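Long-range contact in endoglucanase (Ruminococcus champanellensis, PDB 6WQP), which probably hydrolyses beta-1,4-glucosidic linkages in cellulose as a secreted family 5 glycoside hydrolase: residues A35-W40 with W80-G85. Sequence-based numbering, arbitrary orientation.
Sequences ATTTSW and WIDHTG. With NA (sodium ion), chain F.
The carboxylate of Asp82 is the flat group that meets the other segment: Thr37 N approaches OD2 from above its plane, 36° out of it, while Thr38 OG1 donates to OD1 on the syn lone pair. The Thr37 N to Asp82 OD2 bond is 2.9 Å long and nearly straight, 170° at the hydrogen. The ring of His83 has CB of Asp82 over one face, displaced from the ring centre, and water 1 in plane at its edge; this water lies within hydrogen-bonding distance of both His83 NE2 (2.9 Å) and Ala35 O, a solvent link between the segments. Both segments belong to loops that follow adjacent parallel strands, 26-29 and 73-76, of the eight-stranded TIM barrel of this cellulase family, and Asp82 joins these two loops. Its CG stands anti to its own carbonyl carbon (chi1 -64°), which carries the carboxylate across to 35-40, where water 2 lies 2.8 Å from Asp82 OD2, at hydrogen-bonding distance. With an alanine here, Thr37 N and Thr38 OG1 would probably lose the acceptors that tie the two loops together. Beside the carboxylate, the methyls Thr36 CG2 and Ile81 CG2 touch at 4.1 Å. Thr37 OG1 is hydrogen-bonded to Leu41 O, just beyond the segment. Behind Asp82, a sodium ion takes Ile81 O at 2.5 Å and Thr84 O at 2.6 Å, with four waters completing six ligands.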
# COMPACT_ATOMS: atom_id res chain seq x y z
N ALA A 35 -7.75 -9.76 -2.13
CA ALA A 35 -7.80 -11.21 -2.16
C ALA A 35 -7.92 -11.72 -3.60
O ALA A 35 -8.73 -11.21 -4.38
CB ALA A 35 -8.96 -11.71 -1.31
N THR A 36 -7.11 -12.72 -3.94
CA THR A 36 -7.17 -13.34 -5.26
C THR A 36 -7.67 -14.77 -5.11
O THR A 36 -7.56 -15.39 -4.05
CB THR A 36 -5.79 -13.35 -5.95
OG1 THR A 36 -4.83 -13.99 -5.11
CG2 THR A 36 -5.34 -11.93 -6.30
N THR A 37 -8.25 -15.28 -6.21
CA THR A 37 -8.79 -16.63 -6.30
C THR A 37 -8.28 -17.33 -7.55
O THR A 37 -8.92 -18.27 -8.04
CB THR A 37 -10.32 -16.61 -6.30
OG1 THR A 37 -10.78 -15.88 -7.43
CG2 THR A 37 -10.86 -15.95 -5.03
N THR A 38 -7.14 -16.88 -8.08
CA THR A 38 -6.76 -17.21 -9.45
C THR A 38 -6.68 -18.72 -9.68
O THR A 38 -7.10 -19.22 -10.73
CB THR A 38 -5.43 -16.54 -9.78
OG1 THR A 38 -5.45 -15.19 -9.30
CG2 THR A 38 -5.19 -16.55 -11.28
N SER A 39 -6.14 -19.45 -8.71
CA SER A 39 -5.87 -20.87 -8.91
C SER A 39 -7.10 -21.75 -8.78
O SER A 39 -7.03 -22.94 -9.11
CB SER A 39 -4.81 -21.34 -7.91
OG SER A 39 -5.28 -21.19 -6.58
N TRP A 40 -8.23 -21.22 -8.31
CA TRP A 40 -9.36 -22.10 -8.02
C TRP A 40 -10.72 -21.55 -8.41
O TRP A 40 -11.67 -22.34 -8.47
CB TRP A 40 -9.39 -22.45 -6.53
CG TRP A 40 -9.59 -21.28 -5.59
CD1 TRP A 40 -8.61 -20.48 -5.06
CD2 TRP A 40 -10.83 -20.82 -5.04
NE1 TRP A 40 -9.17 -19.54 -4.23
CE2 TRP A 40 -10.53 -19.73 -4.20
CE3 TRP A 40 -12.16 -21.21 -5.18
CZ2 TRP A 40 -11.51 -19.02 -3.51
CZ3 TRP A 40 -13.14 -20.51 -4.49
CH2 TRP A 40 -12.81 -19.43 -3.66
N TRP A 80 -6.72 -6.63 -9.21
CA TRP A 80 -7.59 -6.51 -10.38
C TRP A 80 -7.51 -7.73 -11.30
O TRP A 80 -8.39 -7.89 -12.15
CB TRP A 80 -7.23 -5.25 -11.18
CG TRP A 80 -7.28 -3.99 -10.36
CD1 TRP A 80 -6.31 -3.50 -9.54
CD2 TRP A 80 -8.37 -3.06 -10.29
NE1 TRP A 80 -6.73 -2.33 -8.96
CE2 TRP A 80 -7.99 -2.04 -9.40
CE3 TRP A 80 -9.63 -3.00 -10.89
CZ2 TRP A 80 -8.81 -0.97 -9.09
CZ3 TRP A 80 -10.45 -1.92 -10.59
CH2 TRP A 80 -10.05 -0.93 -9.69
N ILE A 81 -6.52 -8.61 -11.12
CA ILE A 81 -6.23 -9.63 -12.12
C ILE A 81 -7.44 -10.53 -12.37
O ILE A 81 -7.75 -10.86 -13.52
CB ILE A 81 -5.00 -10.46 -11.69
CG1 ILE A 81 -4.75 -11.58 -12.70
CG2 ILE A 81 -5.19 -11.04 -10.29
CD1 ILE A 81 -3.40 -12.23 -12.55
N ASP A 82 -8.12 -10.97 -11.31
CA ASP A 82 -9.26 -11.88 -11.48
C ASP A 82 -10.48 -11.19 -12.07
O ASP A 82 -11.47 -11.88 -12.38
CB ASP A 82 -9.62 -12.53 -10.14
CG ASP A 82 -8.51 -13.41 -9.60
OD1 ASP A 82 -7.87 -14.13 -10.38
OD2 ASP A 82 -8.28 -13.37 -8.37
N HIS A 83 -10.42 -9.87 -12.25
CA HIS A 83 -11.52 -9.05 -12.77
C HIS A 83 -11.14 -8.35 -14.07
O HIS A 83 -11.87 -7.45 -14.52
CB HIS A 83 -11.91 -8.02 -11.70
CG HIS A 83 -12.00 -8.61 -10.32
ND1 HIS A 83 -13.10 -9.32 -9.89
CD2 HIS A 83 -11.13 -8.60 -9.29
CE1 HIS A 83 -12.91 -9.71 -8.65
NE2 HIS A 83 -11.72 -9.29 -8.26
N THR A 84 -10.03 -8.74 -14.68
CA THR A 84 -9.51 -8.13 -15.89
C THR A 84 -9.68 -9.11 -17.05
O THR A 84 -9.29 -10.27 -16.94
CB THR A 84 -8.03 -7.78 -15.74
OG1 THR A 84 -7.85 -6.87 -14.65
CG2 THR A 84 -7.48 -7.15 -17.02
N GLY A 85 -10.23 -8.63 -18.16
CA GLY A 85 -10.50 -9.47 -19.30
C GLY A 85 -9.26 -9.80 -20.13
O GLY A 85 -8.14 -9.38 -19.85
NA NA F . -8.08 -12.11 -15.63
O HOH W 1 -9.73 -9.30 -6.21
O HOH W 2 -10.47 -12.57 -6.86
O HOH W 3 -10.38 -12.97 -14.82
O HOH W 4 -8.39 -12.92 -18.08
O HOH W 5 -7.50 -14.22 -15.06
O HOH W 6 -6.13 -11.30 -16.45